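KLLA0F20702p (Kluyveromyces lactis, PDB 5Y5A) is the telomerase protein Est1, this piece being its large N-terminal part, which binds Cdc13 and probably helps bring telomerase to telomeres. Local coordinates at residues T148-K158 and L512-S520; L290-E301 and E311-P319. One frame throughout, in Å; residues are numbered along the deposited sequence.

Contact 1: T148-K158 and L512-S520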
# COMPACT_ATOMS: atom_id res chain seq x y z
N THR A 148 -4.24 -1.74 -24.25
CA THR A 148 -3.06 -0.87 -24.18
C THR A 148 -3.39 0.59 -23.90
O THR A 148 -2.50 1.37 -23.56
CB THR A 148 -2.24 -0.95 -25.48
OG1 THR A 148 -3.12 -0.94 -26.61
CG2 THR A 148 -1.41 -2.22 -25.50
N ALA A 149 -4.65 0.97 -24.04
CA ALA A 149 -5.06 2.34 -23.74
C ALA A 149 -5.29 2.54 -22.25
O ALA A 149 -5.43 3.66 -21.78
CB ALA A 149 -6.30 2.71 -24.53
N LEU A 150 -5.33 1.43 -21.51
CA LEU A 150 -5.69 1.48 -20.09
C LEU A 150 -4.66 0.78 -19.21
O LEU A 150 -4.54 1.08 -18.03
CB LEU A 150 -7.07 0.85 -19.87
CG LEU A 150 -8.22 1.33 -20.75
CD1 LEU A 150 -8.35 0.50 -22.02
CD2 LEU A 150 -9.52 1.32 -19.96
N ILE A 151 -3.93 -0.15 -19.81
CA ILE A 151 -3.06 -1.06 -19.08
C ILE A 151 -1.63 -0.94 -19.61
O ILE A 151 -1.44 -0.67 -20.80
CB ILE A 151 -3.60 -2.52 -19.22
CG1 ILE A 151 -4.94 -2.65 -18.51
CG2 ILE A 151 -2.65 -3.54 -18.67
CD1 ILE A 151 -4.94 -2.05 -17.13
N PRO A 152 -0.62 -1.08 -18.73
CA PRO A 152 0.76 -1.14 -19.22
C PRO A 152 0.94 -2.26 -20.25
O PRO A 152 0.40 -3.34 -20.07
CB PRO A 152 1.57 -1.42 -17.96
CG PRO A 152 0.73 -0.88 -16.84
CD PRO A 152 -0.70 -1.11 -17.26
N SER A 153 1.70 -1.98 -21.31
CA SER A 153 1.83 -2.89 -22.44
C SER A 153 2.44 -4.24 -22.07
O SER A 153 2.09 -5.27 -22.64
CB SER A 153 2.67 -2.24 -23.53
OG SER A 153 3.86 -1.70 -22.98
N ASP A 154 3.35 -4.24 -21.10
CA ASP A 154 4.07 -5.44 -20.72
C ASP A 154 3.24 -6.37 -19.83
O ASP A 154 3.72 -7.41 -19.40
CB ASP A 154 5.35 -5.07 -19.99
CG ASP A 154 5.09 -4.16 -18.81
OD1 ASP A 154 5.02 -2.93 -19.01
OD2 ASP A 154 4.95 -4.68 -17.68
N THR A 155 2.00 -5.98 -19.56
CA THR A 155 1.11 -6.77 -18.72
C THR A 155 0.82 -8.13 -19.34
O THR A 155 0.83 -9.15 -18.66
CB THR A 155 -0.22 -6.04 -18.47
OG1 THR A 155 0.01 -4.93 -17.59
CG2 THR A 155 -1.23 -6.98 -17.83
N ARG A 156 0.59 -8.18 -20.64
CA ARG A 156 0.36 -9.46 -21.30
C ARG A 156 1.55 -10.34 -21.05
O ARG A 156 1.41 -11.47 -20.66
CB ARG A 156 0.22 -9.28 -22.80
CG ARG A 156 -1.19 -9.14 -23.29
CD ARG A 156 -1.21 -8.95 -24.79
NE ARG A 156 -2.42 -9.53 -25.32
CZ ARG A 156 -3.41 -8.83 -25.84
NH1 ARG A 156 -4.23 -9.39 -26.71
NH2 ARG A 156 -3.58 -7.57 -25.51
N SER A 157 2.73 -9.82 -21.30
CA SER A 157 3.95 -10.61 -21.10
C SER A 157 4.00 -11.23 -19.71
O SER A 157 4.22 -12.43 -19.57
CB SER A 157 5.18 -9.73 -21.32
OG SER A 157 5.06 -8.96 -22.50
N LYS A 158 3.77 -10.40 -18.69
CA LYS A 158 3.83 -10.85 -17.30
C LYS A 158 2.83 -11.95 -16.97
O LYS A 158 2.99 -12.65 -15.97
CB LYS A 158 3.60 -9.68 -16.35
CG LYS A 158 4.72 -8.67 -16.31
CD LYS A 158 4.40 -7.60 -15.27
CE LYS A 158 5.51 -6.58 -15.17
NZ LYS A 158 5.18 -5.53 -14.17
N LEU A 512 0.27 6.74 -22.50
CA LEU A 512 -0.01 7.24 -21.15
C LEU A 512 0.03 6.16 -20.06
O LEU A 512 0.61 6.40 -19.01
CB LEU A 512 -1.35 7.98 -21.13
CG LEU A 512 -1.68 8.76 -19.85
CD1 LEU A 512 -0.50 9.63 -19.46
CD2 LEU A 512 -2.92 9.62 -20.06
N PRO A 513 -0.59 4.98 -20.30
CA PRO A 513 -0.51 3.94 -19.27
C PRO A 513 0.93 3.58 -18.91
O PRO A 513 1.23 3.43 -17.73
CB PRO A 513 -1.22 2.75 -19.91
CG PRO A 513 -2.21 3.38 -20.84
CD PRO A 513 -1.49 4.57 -21.41
N ASP A 514 1.79 3.44 -19.90
CA ASP A 514 3.19 3.14 -19.64
C ASP A 514 3.88 4.29 -18.91
O ASP A 514 4.71 4.06 -18.02
CB ASP A 514 3.93 2.79 -20.93
CG ASP A 514 3.73 1.35 -21.36
OD1 ASP A 514 3.24 0.54 -20.53
OD2 ASP A 514 4.08 1.00 -22.51
N ARG A 515 3.53 5.53 -19.27
CA ARG A 515 4.10 6.71 -18.62
C ARG A 515 3.83 6.72 -17.14
O ARG A 515 4.67 7.13 -16.34
CB ARG A 515 3.55 8.01 -19.22
CG ARG A 515 3.91 8.23 -20.65
CD ARG A 515 3.55 9.63 -21.07
NE ARG A 515 3.96 9.84 -22.45
CZ ARG A 515 5.21 10.09 -22.82
NH1 ARG A 515 6.16 10.16 -21.90
NH2 ARG A 515 5.50 10.27 -24.10
N LEU A 516 2.62 6.28 -16.78
CA LEU A 516 2.18 6.33 -15.40
C LEU A 516 2.66 5.11 -14.61
O LEU A 516 2.31 4.94 -13.45
CB LEU A 516 0.65 6.44 -15.34
CG LEU A 516 0.06 7.69 -16.02
CD1 LEU A 516 -1.46 7.78 -15.85
CD2 LEU A 516 0.72 8.96 -15.52
N VAL A 517 3.46 4.25 -15.24
CA VAL A 517 4.16 3.19 -14.51
C VAL A 517 5.66 3.26 -14.80
O VAL A 517 6.34 2.24 -14.76
CB VAL A 517 3.64 1.77 -14.86
CG1 VAL A 517 2.25 1.55 -14.26
CG2 VAL A 517 3.66 1.52 -16.36
N GLY A 518 6.15 4.46 -15.10
CA GLY A 518 7.57 4.71 -15.25
C GLY A 518 8.20 4.31 -16.57
O GLY A 518 9.41 4.45 -16.74
N LYS A 519 7.40 3.84 -17.52
CA LYS A 519 7.94 3.37 -18.79
C LYS A 519 7.66 4.33 -19.94
O LYS A 519 6.52 4.71 -20.20
CB LYS A 519 7.38 1.98 -19.12
CG LYS A 519 7.94 0.90 -18.21
CD LYS A 519 7.21 -0.43 -18.30
CE LYS A 519 7.77 -1.39 -17.25
NZ LYS A 519 6.95 -2.62 -17.06
N SER A 520 8.73 4.74 -20.63
CA SER A 520 8.61 5.63 -21.78
C SER A 520 9.87 5.61 -22.63
O SER A 520 10.91 5.08 -22.21
CB SER A 520 8.31 7.07 -21.32
OG SER A 520 9.51 7.75 -21.00
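Asp514 sets CG beside its own backbone N, opposite the carbonyl carbon (chi1 -82°), and this brings the carboxylate across to Ser153, which keeps OG in the crowded position between its backbone N and carbonyl carbon (chi1 49°), so that one carboxylate meets both the hydroxyl and the amide of Ser153. Ser153 OG donates to the syn lone pair of Asp514 OD2 at 2.7 Å. Ser153 N reaches Asp514 OD1, also on the syn side, at 3.1 Å, somewhat out of the carboxylate plane. Gripped through both oxygens, the carboxylate has little room to rotate. Next along the chain, Asp154 takes Lys519 in a salt bridge: Lys519 NZ lies above the carboxylate plane, 2.8 Å from Asp154 OD1, with OD2 almost as near. Lys158 adds a long bridge to OD2 of the same group, and the two lysines probably offset the negative charge where Asp154 and Asp514 come close. A Schellman motif ends the helix here: Gly518 has positive phi, Lys519 N bonds to Asp514 O and Gly518 N to Arg515 O; from there the extended lysine chain runs to Asp154. Two prolines supply the apolar part. Pro513 CG presses to 3.4 Å from Ala149 O, and Pro152 CG meets Val517 CG2 at 3.8 Å, the two side chains crossing at about a right angle. This surface junction joins the loop after helix 113-144 to the short helix 512-515. Ile151 rests on helices 179-206 and 218-230, Val517 on the latter, while Leu150 and Leu516 touch the bound peptide, presumably the Cdc13 fragment.

Contact 2: L290-E301 and E311-P319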
# COMPACT_ATOMS: atom_id res chain seq x y z
N LEU A 290 2.51 -9.98 17.50
CA LEU A 290 3.36 -8.80 17.48
C LEU A 290 4.17 -8.72 18.76
O LEU A 290 5.37 -8.44 18.74
CB LEU A 290 2.53 -7.52 17.29
CG LEU A 290 3.27 -6.19 17.46
CD1 LEU A 290 4.47 -6.07 16.49
CD2 LEU A 290 2.31 -5.02 17.26
N LEU A 291 3.50 -8.97 19.88
CA LEU A 291 4.17 -8.90 21.17
C LEU A 291 5.27 -9.98 21.29
O LEU A 291 6.32 -9.74 21.89
CB LEU A 291 3.15 -9.03 22.30
CG LEU A 291 2.72 -7.66 22.86
CD1 LEU A 291 2.30 -6.71 21.75
CD2 LEU A 291 1.63 -7.78 23.91
N ASN A 292 5.02 -11.15 20.70
CA ASN A 292 6.03 -12.21 20.67
C ASN A 292 7.25 -11.80 19.85
O ASN A 292 8.38 -12.08 20.24
CB ASN A 292 5.43 -13.49 20.12
CG ASN A 292 4.47 -14.14 21.09
OD1 ASN A 292 4.49 -13.85 22.28
ND2 ASN A 292 3.63 -15.04 20.59
N SER A 293 7.00 -11.15 18.72
CA SER A 293 8.07 -10.63 17.88
C SER A 293 8.89 -9.59 18.63
O SER A 293 10.12 -9.60 18.57
CB SER A 293 7.50 -10.00 16.60
OG SER A 293 7.07 -11.00 15.70
N LEU A 294 8.21 -8.69 19.33
CA LEU A 294 8.89 -7.70 20.12
C LEU A 294 9.73 -8.38 21.21
O LEU A 294 10.81 -7.89 21.55
CB LEU A 294 7.88 -6.70 20.71
CG LEU A 294 7.16 -5.86 19.65
CD1 LEU A 294 6.01 -5.05 20.24
CD2 LEU A 294 8.12 -4.93 18.90
N ASP A 295 9.26 -9.52 21.73
CA ASP A 295 10.05 -10.33 22.67
C ASP A 295 11.35 -10.82 22.03
O ASP A 295 12.43 -10.72 22.63
CB ASP A 295 9.27 -11.55 23.18
CG ASP A 295 8.11 -11.20 24.09
OD1 ASP A 295 7.97 -10.03 24.49
OD2 ASP A 295 7.34 -12.12 24.43
N ASP A 296 11.22 -11.39 20.83
CA ASP A 296 12.37 -11.94 20.13
C ASP A 296 13.37 -10.83 19.81
O ASP A 296 14.57 -11.02 19.92
CB ASP A 296 11.94 -12.64 18.83
CG ASP A 296 10.93 -13.75 19.07
OD1 ASP A 296 10.96 -14.39 20.15
OD2 ASP A 296 10.12 -14.00 18.15
N LEU A 297 12.87 -9.66 19.43
CA LEU A 297 13.76 -8.56 19.11
C LEU A 297 14.47 -8.05 20.36
O LEU A 297 15.66 -7.76 20.32
CB LEU A 297 13.00 -7.43 18.43
CG LEU A 297 12.67 -7.71 16.96
CD1 LEU A 297 11.83 -6.59 16.40
CD2 LEU A 297 13.94 -7.88 16.15
N LYS A 298 13.74 -7.98 21.48
CA LYS A 298 14.33 -7.49 22.72
C LYS A 298 15.62 -8.23 23.07
O LYS A 298 16.61 -7.61 23.44
CB LYS A 298 13.34 -7.62 23.89
CG LYS A 298 13.96 -7.20 25.22
CD LYS A 298 12.99 -7.25 26.37
CE LYS A 298 13.68 -6.86 27.66
NZ LYS A 298 12.90 -7.23 28.87
N VAL A 299 15.62 -9.55 22.91
CA VAL A 299 16.77 -10.35 23.30
C VAL A 299 17.87 -10.31 22.24
O VAL A 299 18.98 -10.79 22.47
CB VAL A 299 16.37 -11.82 23.59
CG1 VAL A 299 15.25 -11.88 24.62
CG2 VAL A 299 15.95 -12.51 22.31
N GLN A 300 17.56 -9.72 21.09
CA GLN A 300 18.48 -9.70 19.96
C GLN A 300 19.08 -8.32 19.69
O GLN A 300 19.85 -8.17 18.74
CB GLN A 300 17.79 -10.19 18.70
CG GLN A 300 17.50 -11.68 18.68
CD GLN A 300 17.01 -12.15 17.32
OE1 GLN A 300 17.78 -12.69 16.52
NE2 GLN A 300 15.73 -11.95 17.05
N GLU A 301 18.73 -7.33 20.50
CA GLU A 301 19.17 -5.95 20.25
C GLU A 301 20.69 -5.76 20.28
O GLU A 301 21.20 -4.78 19.73
CB GLU A 301 18.52 -5.00 21.26
CG GLU A 301 17.11 -4.58 20.88
CD GLU A 301 16.39 -3.87 22.01
OE1 GLU A 301 17.02 -3.56 23.04
OE2 GLU A 301 15.18 -3.61 21.87
N GLU A 311 15.00 -5.16 10.93
CA GLU A 311 13.80 -5.60 11.64
C GLU A 311 13.40 -4.62 12.74
O GLU A 311 12.21 -4.39 12.97
CB GLU A 311 14.01 -7.01 12.20
CG GLU A 311 13.97 -8.07 11.11
CD GLU A 311 14.23 -9.47 11.61
OE1 GLU A 311 14.60 -9.62 12.80
OE2 GLU A 311 14.06 -10.43 10.83
N ILE A 312 14.38 -4.00 13.38
CA ILE A 312 14.08 -2.94 14.34
C ILE A 312 13.34 -1.77 13.69
O ILE A 312 12.39 -1.22 14.25
CB ILE A 312 15.37 -2.42 15.01
CG1 ILE A 312 15.94 -3.52 15.91
CG2 ILE A 312 15.09 -1.16 15.82
CD1 ILE A 312 17.18 -3.11 16.65
N MET A 313 13.75 -1.40 12.48
CA MET A 313 13.09 -0.29 11.80
C MET A 313 11.69 -0.68 11.33
O MET A 313 10.79 0.15 11.31
CB MET A 313 13.93 0.21 10.63
CG MET A 313 15.28 0.74 11.08
SD MET A 313 16.20 1.49 9.74
CE MET A 313 17.87 1.03 10.21
N GLU A 314 11.50 -1.95 10.98
CA GLU A 314 10.17 -2.42 10.60
C GLU A 314 9.24 -2.51 11.82
O GLU A 314 8.06 -2.21 11.72
CB GLU A 314 10.25 -3.79 9.92
CG GLU A 314 8.90 -4.27 9.45
CD GLU A 314 8.89 -5.73 9.03
OE1 GLU A 314 9.98 -6.28 8.81
OE2 GLU A 314 7.79 -6.31 8.91
N PHE A 315 9.77 -2.91 12.96
CA PHE A 315 8.91 -3.20 14.10
C PHE A 315 8.77 -2.09 15.14
O PHE A 315 7.69 -1.92 15.70
CB PHE A 315 9.42 -4.46 14.81
CG PHE A 315 9.01 -5.72 14.13
CD1 PHE A 315 9.70 -6.20 13.03
CD2 PHE A 315 7.91 -6.43 14.58
CE1 PHE A 315 9.32 -7.36 12.40
CE2 PHE A 315 7.52 -7.60 13.95
CZ PHE A 315 8.23 -8.07 12.86
N TYR A 316 9.84 -1.35 15.42
CA TYR A 316 9.82 -0.49 16.59
C TYR A 316 8.98 0.76 16.38
O TYR A 316 8.70 1.48 17.33
CB TYR A 316 11.24 -0.11 17.01
CG TYR A 316 11.90 -1.19 17.85
CD1 TYR A 316 11.46 -2.50 17.78
CD2 TYR A 316 12.95 -0.90 18.72
CE1 TYR A 316 12.04 -3.49 18.52
CE2 TYR A 316 13.55 -1.91 19.49
CZ TYR A 316 13.08 -3.21 19.38
OH TYR A 316 13.63 -4.24 20.11
N ILE A 317 8.56 1.02 15.14
CA ILE A 317 7.67 2.14 14.92
C ILE A 317 6.23 1.73 15.28
O ILE A 317 5.38 2.58 15.50
CB ILE A 317 7.73 2.65 13.45
CG1 ILE A 317 7.12 4.06 13.35
CG2 ILE A 317 7.05 1.67 12.50
CD1 ILE A 317 7.06 4.62 11.93
N LEU A 318 5.97 0.44 15.31
CA LEU A 318 4.65 -0.06 15.57
C LEU A 318 4.10 0.29 16.92
O LEU A 318 3.02 0.79 17.00
CB LEU A 318 4.57 -1.53 15.27
CG LEU A 318 4.87 -1.87 13.83
CD1 LEU A 318 4.82 -3.35 13.59
CD2 LEU A 318 3.91 -1.19 12.89
N PRO A 319 4.83 0.04 17.99
CA PRO A 319 4.28 0.45 19.30
C PRO A 319 4.09 1.96 19.46
O PRO A 319 3.28 2.37 20.28
CB PRO A 319 5.34 -0.05 20.29
CG PRO A 319 6.00 -1.18 19.59
CD PRO A 319 6.06 -0.75 18.15
O HOH W 1 11.57 -5.53 21.57
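Phe315 is a knob in a hole, its ring lodged among Leu290, Ser293, Leu294 and Leu297 of the facing helix. The side chains of Leu297 and Phe315 cross at about a right angle, with Leu297 CD1 3.6 Å from Phe315 CB; Leu290 CD1 lies at the ring edge, 4.0 Å from Phe315 CD2, and Ser293 CB approaches CE2 obliquely. A serine in place of Phe315 would probably leave this four-residue hole unfilled, with the leucine methyls losing the surface they close on. Around the knob, Leu294 sends CD1 to Pro319 CG at 3.9 Å, and Leu297 CD1 also reaches Tyr316 CE1 at 3.8 Å. Tyr316 swings its ring beside its own backbone N (chi1 -82°), with Ile312 CG2 over one face, and this carries the phenol out to the polar edge. There OH donates to Glu301 OE2, which lies in the ring plane; the modelled 2.4 Å between Tyr316 OH and Glu301 OE2 is very short, and its exact length is doubtful. The carboxylate stands 73° from the ring. A water donates to Tyr316 OH at 2.8 Å and also to Leu294 O, coupling the phenol to the helix backbone. Glu301 OE2 has further partners in Arg338 and His341, so a cationic side chain probably balances its charge. The segments of helices 285-298 and 306-315 run roughly antiparallel, at 147°, a helical pair in keeping with the TPR clan. Helix 339-379 packs on the tyrosine side, where Phe342 meets Tyr316 edge-to-face, while helices 251-263 and 271-279 pack against Phe315 and Leu290 respectively.

Starting from the N terminus, the chain passes helix 113-144 and enters contact 1 at residues 148-158, but the partner segment 512-520 arrives only after 353 intervening residues, more than half of them helical. Inside that long excursion, contact 2 closes a short loop: just nine residues separate 290-301 from 311-319, so the second contact is nested in the first and the two do not cross. Their centres lie 39 Å apart, on opposite sides of the chain's centre, and they do not touch. Contact 2 welds consecutive helices of the helical array locally, whereas contact 1 ties an early loop to the short helix 512-515 and the turn after it, beside the bound peptide.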